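Local coordinates for putative hemin storage protein (Bordetella bronchiseptica, PDB 6AU1) that cleaves deacetylated poly-beta-1,6-N-acetyl-D-glucosamine, a biofilm polysaccharide, through its glycoside hydrolase domain, at residues 65-69 against 99-105; 138-142 against 212-216. All blocks are in the same frame, centred on the assembly; numbering follows the deposited sequence.

Contact 1: 65-69 against 99-105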
loop_
_atom_site.group_PDB
_atom_site.type_symbol
_atom_site.label_atom_id
_atom_site.label_comp_id
_atom_site.label_asym_id
_atom_site.label_seq_id
_atom_site.Cartn_x
_atom_site.Cartn_y
_atom_site.Cartn_z
ATOM N N ASN A 65 -0.608 -5.545 -19.913
ATOM C CA ASN A 65 0.567 -4.692 -19.839
ATOM C C ASN A 65 1.733 -5.350 -20.566
ATOM O O ASN A 65 1.658 -6.525 -20.936
ATOM C CB ASN A 65 0.934 -4.424 -18.384
ATOM C CG ASN A 65 1.515 -5.639 -17.721
ATOM O OD1 ASN A 65 2.729 -5.775 -17.632
ATOM N ND2 ASN A 65 0.653 -6.562 -17.304
ATOM N N ARG A 66 2.807 -4.588 -20.751
ATOM C CA ARG A 66 3.961 -5.006 -21.551
ATOM C C ARG A 66 4.909 -6.006 -20.897
ATOM O O ARG A 66 5.720 -6.630 -21.588
ATOM C CB ARG A 66 4.798 -3.783 -21.916
ATOM C CG ARG A 66 4.275 -2.939 -23.027
ATOM C CD ARG A 66 5.051 -1.637 -23.026
ATOM N NE ARG A 66 4.439 -0.656 -22.138
ATOM C CZ ARG A 66 4.760 0.631 -22.126
ATOM N NH1 ARG A 66 4.129 1.460 -21.309
ATOM N NH2 ARG A 66 5.719 1.085 -22.932
ATOM N N HIS A 67 4.837 -6.134 -19.581
ATOM C CA HIS A 67 5.933 -6.757 -18.842
ATOM C C HIS A 67 5.564 -8.015 -18.055
ATOM O O HIS A 67 6.337 -8.974 -18.035
ATOM C CB HIS A 67 6.560 -5.720 -17.903
ATOM C CG HIS A 67 7.259 -4.616 -18.631
ATOM N ND1 HIS A 67 8.319 -4.846 -19.482
ATOM C CD2 HIS A 67 7.027 -3.283 -18.667
ATOM C CE1 HIS A 67 8.718 -3.697 -20.001
ATOM N NE2 HIS A 67 7.957 -2.733 -19.516
ATOM N N LEU A 68 4.398 -8.018 -17.417
ATOM C CA LEU A 68 3.980 -9.162 -16.596
ATOM C C LEU A 68 2.774 -9.880 -17.184
ATOM O O LEU A 68 1.865 -9.235 -17.705
ATOM C CB LEU A 68 3.637 -8.710 -15.168
ATOM C CG LEU A 68 4.732 -8.810 -14.102
ATOM C CD1 LEU A 68 5.955 -8.051 -14.521
ATOM C CD2 LEU A 68 4.222 -8.292 -12.750
ATOM N N PRO A 69 2.749 -11.218 -17.083
ATOM C CA PRO A 69 1.545 -11.943 -17.501
ATOM C C PRO A 69 0.327 -11.486 -16.717
ATOM O O PRO A 69 0.423 -11.013 -15.585
ATOM C CB PRO A 69 1.872 -13.406 -17.184
ATOM C CG PRO A 69 3.351 -13.470 -17.108
ATOM C CD PRO A 69 3.819 -12.127 -16.634
ATOM N N PHE A 99 7.821 -6.298 -8.641
ATOM C CA PHE A 99 7.340 -6.893 -9.881
ATOM C C PHE A 99 8.344 -7.934 -10.309
ATOM O O PHE A 99 9.481 -7.594 -10.638
ATOM C CB PHE A 99 7.160 -5.830 -10.965
ATOM C CG PHE A 99 6.185 -4.763 -10.588
ATOM C CD1 PHE A 99 4.820 -4.948 -10.808
ATOM C CD2 PHE A 99 6.622 -3.587 -9.987
ATOM C CE1 PHE A 99 3.904 -3.959 -10.439
ATOM C CE2 PHE A 99 5.719 -2.598 -9.620
ATOM C CZ PHE A 99 4.352 -2.785 -9.850
ATOM N N SER A 100 7.935 -9.198 -10.286
ATOM C CA SER A 100 8.832 -10.293 -10.642
ATOM C C SER A 100 8.735 -10.570 -12.140
ATOM O O SER A 100 8.080 -11.513 -12.579
ATOM C CB SER A 100 8.505 -11.541 -9.818
ATOM O OG SER A 100 8.788 -11.301 -8.439
ATOM N N VAL A 101 9.386 -9.708 -12.910
ATOM C CA VAL A 101 9.425 -9.806 -14.354
ATOM C C VAL A 101 10.102 -11.107 -14.793
ATOM O O VAL A 101 10.917 -11.675 -14.063
ATOM C CB VAL A 101 10.174 -8.597 -14.967
ATOM C CG1 VAL A 101 9.453 -7.310 -14.634
ATOM C CG2 VAL A 101 11.624 -8.537 -14.452
ATOM N N PRO A 102 9.749 -11.595 -15.983
ATOM C CA PRO A 102 10.347 -12.843 -16.476
ATOM C C PRO A 102 11.795 -12.660 -16.908
ATOM O O PRO A 102 12.202 -11.540 -17.198
ATOM C CB PRO A 102 9.466 -13.209 -17.672
ATOM C CG PRO A 102 8.844 -11.935 -18.106
ATOM C CD PRO A 102 8.701 -11.074 -16.876
ATOM N N PRO A 103 12.575 -13.753 -16.940
ATOM C CA PRO A 103 13.944 -13.656 -17.456
ATOM C C PRO A 103 13.945 -13.048 -18.862
ATOM O O PRO A 103 13.024 -13.300 -19.636
ATOM C CB PRO A 103 14.418 -15.114 -17.480
ATOM C CG PRO A 103 13.552 -15.810 -16.477
ATOM C CD PRO A 103 12.223 -15.128 -16.545
ATOM N N GLY A 104 14.939 -12.233 -19.181
ATOM C CA GLY A 104 14.958 -11.603 -20.489
ATOM C C GLY A 104 14.333 -10.220 -20.482
ATOM O O GLY A 104 14.588 -9.417 -21.378
ATOM N N ASN A 105 13.499 -9.940 -19.484
ATOM C CA ASN A 105 13.078 -8.567 -19.225
ATOM C C ASN A 105 14.306 -7.760 -18.811
ATOM O O ASN A 105 15.123 -8.246 -18.036
ATOM C CB ASN A 105 12.013 -8.521 -18.133
ATOM C CG ASN A 105 11.436 -7.132 -17.929
ATOM O OD1 ASN A 105 12.033 -6.291 -17.260
ATOM N ND2 ASN A 105 10.263 -6.892 -18.501
HETATM O O HOH W 1 8.695 -8.909 -19.699
#

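Contact 2: 138-142 against 212-216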
loop_
_atom_site.group_PDB
_atom_site.type_symbol
_atom_site.label_atom_id
_atom_site.label_comp_id
_atom_site.label_asym_id
_atom_site.label_seq_id
_atom_site.Cartn_x
_atom_site.Cartn_y
_atom_site.Cartn_z
ATOM N N HIS A 138 13.628 1.217 -13.098
ATOM C CA HIS A 138 12.870 2.469 -13.035
ATOM C C HIS A 138 11.920 2.584 -14.236
ATOM O O HIS A 138 10.724 2.891 -14.086
ATOM C CB HIS A 138 13.854 3.638 -12.987
ATOM C CG HIS A 138 13.252 4.954 -12.610
ATOM N ND1 HIS A 138 12.536 5.728 -13.499
ATOM C CD2 HIS A 138 13.321 5.664 -11.460
ATOM C CE1 HIS A 138 12.157 6.844 -12.898
ATOM N NE2 HIS A 138 12.633 6.835 -11.665
ATOM N N ARG A 139 12.447 2.306 -15.425
ATOM C CA ARG A 139 11.655 2.420 -16.644
ATOM C C ARG A 139 10.571 1.349 -16.709
ATOM O O ARG A 139 9.439 1.630 -17.100
ATOM C CB ARG A 139 12.540 2.319 -17.889
ATOM C CG ARG A 139 11.772 2.537 -19.195
ATOM C CD ARG A 139 12.683 2.379 -20.407
ATOM N NE ARG A 139 13.098 0.989 -20.589
ATOM C CZ ARG A 139 14.293 0.508 -20.256
ATOM N NH1 ARG A 139 15.214 1.307 -19.729
ATOM N NH2 ARG A 139 14.567 -0.775 -20.458
ATOM N N VAL A 140 10.922 0.119 -16.338
ATOM C CA VAL A 140 9.965 -0.981 -16.431
ATOM C C VAL A 140 8.785 -0.734 -15.483
ATOM O O VAL A 140 7.629 -0.887 -15.888
ATOM C CB VAL A 140 10.629 -2.345 -16.129
ATOM C CG1 VAL A 140 9.568 -3.417 -15.857
ATOM C CG2 VAL A 140 11.526 -2.752 -17.289
ATOM N N ILE A 141 9.065 -0.313 -14.252
ATOM C CA ILE A 141 7.984 0.007 -13.317
ATOM C C ILE A 141 7.130 1.145 -13.875
ATOM O O ILE A 141 5.899 1.110 -13.823
ATOM C CB ILE A 141 8.526 0.391 -11.926
ATOM C CG1 ILE A 141 9.228 -0.816 -11.293
ATOM C CG2 ILE A 141 7.395 0.860 -11.025
ATOM C CD1 ILE A 141 10.075 -0.446 -10.060
ATOM N N SER A 142 7.795 2.161 -14.405
ATOM C CA SER A 142 7.091 3.289 -15.013
ATOM C C SER A 142 6.137 2.835 -16.116
ATOM O O SER A 142 5.018 3.350 -16.245
ATOM C CB SER A 142 8.103 4.292 -15.560
ATOM O OG SER A 142 8.866 4.840 -14.490
ATOM N N PHE A 212 10.004 8.949 -6.351
ATOM C CA PHE A 212 9.711 7.910 -7.337
ATOM C C PHE A 212 8.205 7.738 -7.473
ATOM O O PHE A 212 7.685 7.657 -8.600
ATOM C CB PHE A 212 10.370 6.579 -6.956
ATOM C CG PHE A 212 10.136 5.481 -7.956
ATOM C CD1 PHE A 212 10.431 5.671 -9.300
ATOM C CD2 PHE A 212 9.621 4.259 -7.551
ATOM C CE1 PHE A 212 10.219 4.650 -10.223
ATOM C CE2 PHE A 212 9.405 3.229 -8.462
ATOM C CZ PHE A 212 9.707 3.424 -9.800
ATOM N N THR A 213 7.491 7.699 -6.345
ATOM C CA THR A 213 6.033 7.571 -6.438
ATOM C C THR A 213 5.411 8.812 -7.071
ATOM O O THR A 213 4.373 8.713 -7.707
ATOM C CB THR A 213 5.350 7.302 -5.077
ATOM O OG1 THR A 213 5.526 8.417 -4.194
ATOM C CG2 THR A 213 5.887 5.999 -4.446
ATOM N N MET A 214 6.038 9.978 -6.922
ATOM C CA MET A 214 5.501 11.181 -7.574
ATOM C C MET A 214 5.701 11.103 -9.087
ATOM O O MET A 214 4.887 11.617 -9.847
ATOM C CB MET A 214 6.152 12.444 -7.022
ATOM C CG MET A 214 5.828 12.727 -5.556
ATOM S SD MET A 214 4.058 12.984 -5.268
ATOM C CE MET A 214 3.607 11.403 -4.565
ATOM N N HIS A 215 6.793 10.466 -9.513
ATOM C CA HIS A 215 7.033 10.187 -10.932
ATOM C C HIS A 215 5.937 9.275 -11.486
ATOM O O HIS A 215 5.383 9.545 -12.555
ATOM C CB HIS A 215 8.422 9.553 -11.121
ATOM C CG HIS A 215 8.675 8.998 -12.494
ATOM N ND1 HIS A 215 8.918 9.796 -13.592
ATOM C CD2 HIS A 215 8.758 7.718 -12.937
ATOM C CE1 HIS A 215 9.121 9.034 -14.653
ATOM N NE2 HIS A 215 9.034 7.769 -14.280
ATOM N N LEU A 216 5.621 8.212 -10.748
ATOM C CA LEU A 216 4.564 7.274 -11.148
ATOM C C LEU A 216 3.208 7.972 -11.199
ATOM O O LEU A 216 2.421 7.764 -12.126
ATOM C CB LEU A 216 4.508 6.081 -10.190
ATOM C CG LEU A 216 5.811 5.271 -10.131
ATOM C CD1 LEU A 216 5.733 4.205 -9.055
ATOM C CD2 LEU A 216 6.110 4.656 -11.511
#

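Contact 1: 65-69 against 99-105
His67 and Asn105 make the polar link between these two loops: Asn105 ND2 donates to His67 ND1 at 3.0 Å. The bond is bent, 136° at the hydrogen. It leaves within the plane of the Asn105 amide but reaches ND1 from well outside the imidazole plane; ring and amide are turned 73° against each other. A water doubles the link, accepting from the same Asn105 ND2 and donating to His67 O, so the one amide nitrogen serves both the ring and, through the water, the backbone carbonyl of His67. Beside the water, Pro102 CD lies 3.4 Å from His67 O. The other ring nitrogen, His67 NE2, is hydrogen-bonded to Glu143 OE1 of helix 135-151, which restrains the ring's orientation.

Next to this polar link Leu68 supplies the apolar part. Its CD1 packs on Val101 CG1 at 3.6 Å, while CD2 meets the rim of the Phe99 ring at CD1, lying in the ring plane.

A second shell sets these groups. Asn65 OD1 accepts from both His67 N and Leu68 N, the latter bond 2.8 Å long and nearly straight, and Asn65 ND2 returns to Leu68 O, pinning the bend that presents both residues. On the other loop, Asn105 closes a type II turn from Pro102 through its backbone N; with CG anti to its own N (chi1 -174°), the amide extends to His67, and its OD1 accepts from Ala107 N.

Asn65 thus makes an Asx turn to His67 N, extended to an Asx motif by Leu68 N, and the contact joins the loops following strands 43-47 and 89-94, neighbouring parallel strands of a TIM-barrel-like glycoside hydrolase domain.

Contact 2: 138-142 against 212-216
Helix segments 138-142 and 212-216 run in broadly the same direction, their axes 42° apart and 10.9 Å at closest approach, drawing together toward Ser142 and Leu216. His138 meets two rings of the other helix, Phe212 and His215, in an aromatic cluster. Phe212 CE1 sits over one face of the His138 imidazole, displaced toward its rim, and His138 NE2 approaches Phe212 CD1 to 3.4 Å; the planes are 54° apart. His138 CE1 in turn stands over the His215 ring, 3.5 Å from CD2. A chi1 of -167° swings the His138 ring out from its helix toward both.

Deeper in, Ile141 CG2 packs 3.7 Å from Phe212 CZ and also meets Leu216 CD2, which rests near Ser142 CA as well.

The polar connection is a chain of two hydrogen bonds: His215 NE2 donates to Ser142 OG at 2.9 Å, with the oxygen lying in the imidazole plane, and Ser142 OG donates to His138 O at 2.7 Å. Ser142 N reaches that carbonyl from the opposite face of its plane. The serine hydroxyl is thus used as both acceptor and donor, fixing the rotation of His215 and satisfying a buried polar group within an otherwise aromatic and aliphatic interface.

How the contacts relate
Helix 135-151 connects the two contacts: it contributes 138-142 to contact 2, while Val140 and Ile141 also meet the loops of contact 1. Val140 touches His67, Val101 and Asn105, and Ile141 CG1 lies against Phe99, so the helix has loops on one flank and helix 195-223 on another. Contact 1 is partly buried, its centre about 21 Å from the centre of the chain; contact 2 is buried, its centre about 15 Å from the centre of the chain. Each is crossed by one direct side-chain hydrogen bond; contact 1 adds a bridging water, whereas contact 2 rests more on aromatic and aliphatic packing. A histidine accepts across contact 1 and another donates across contact 2.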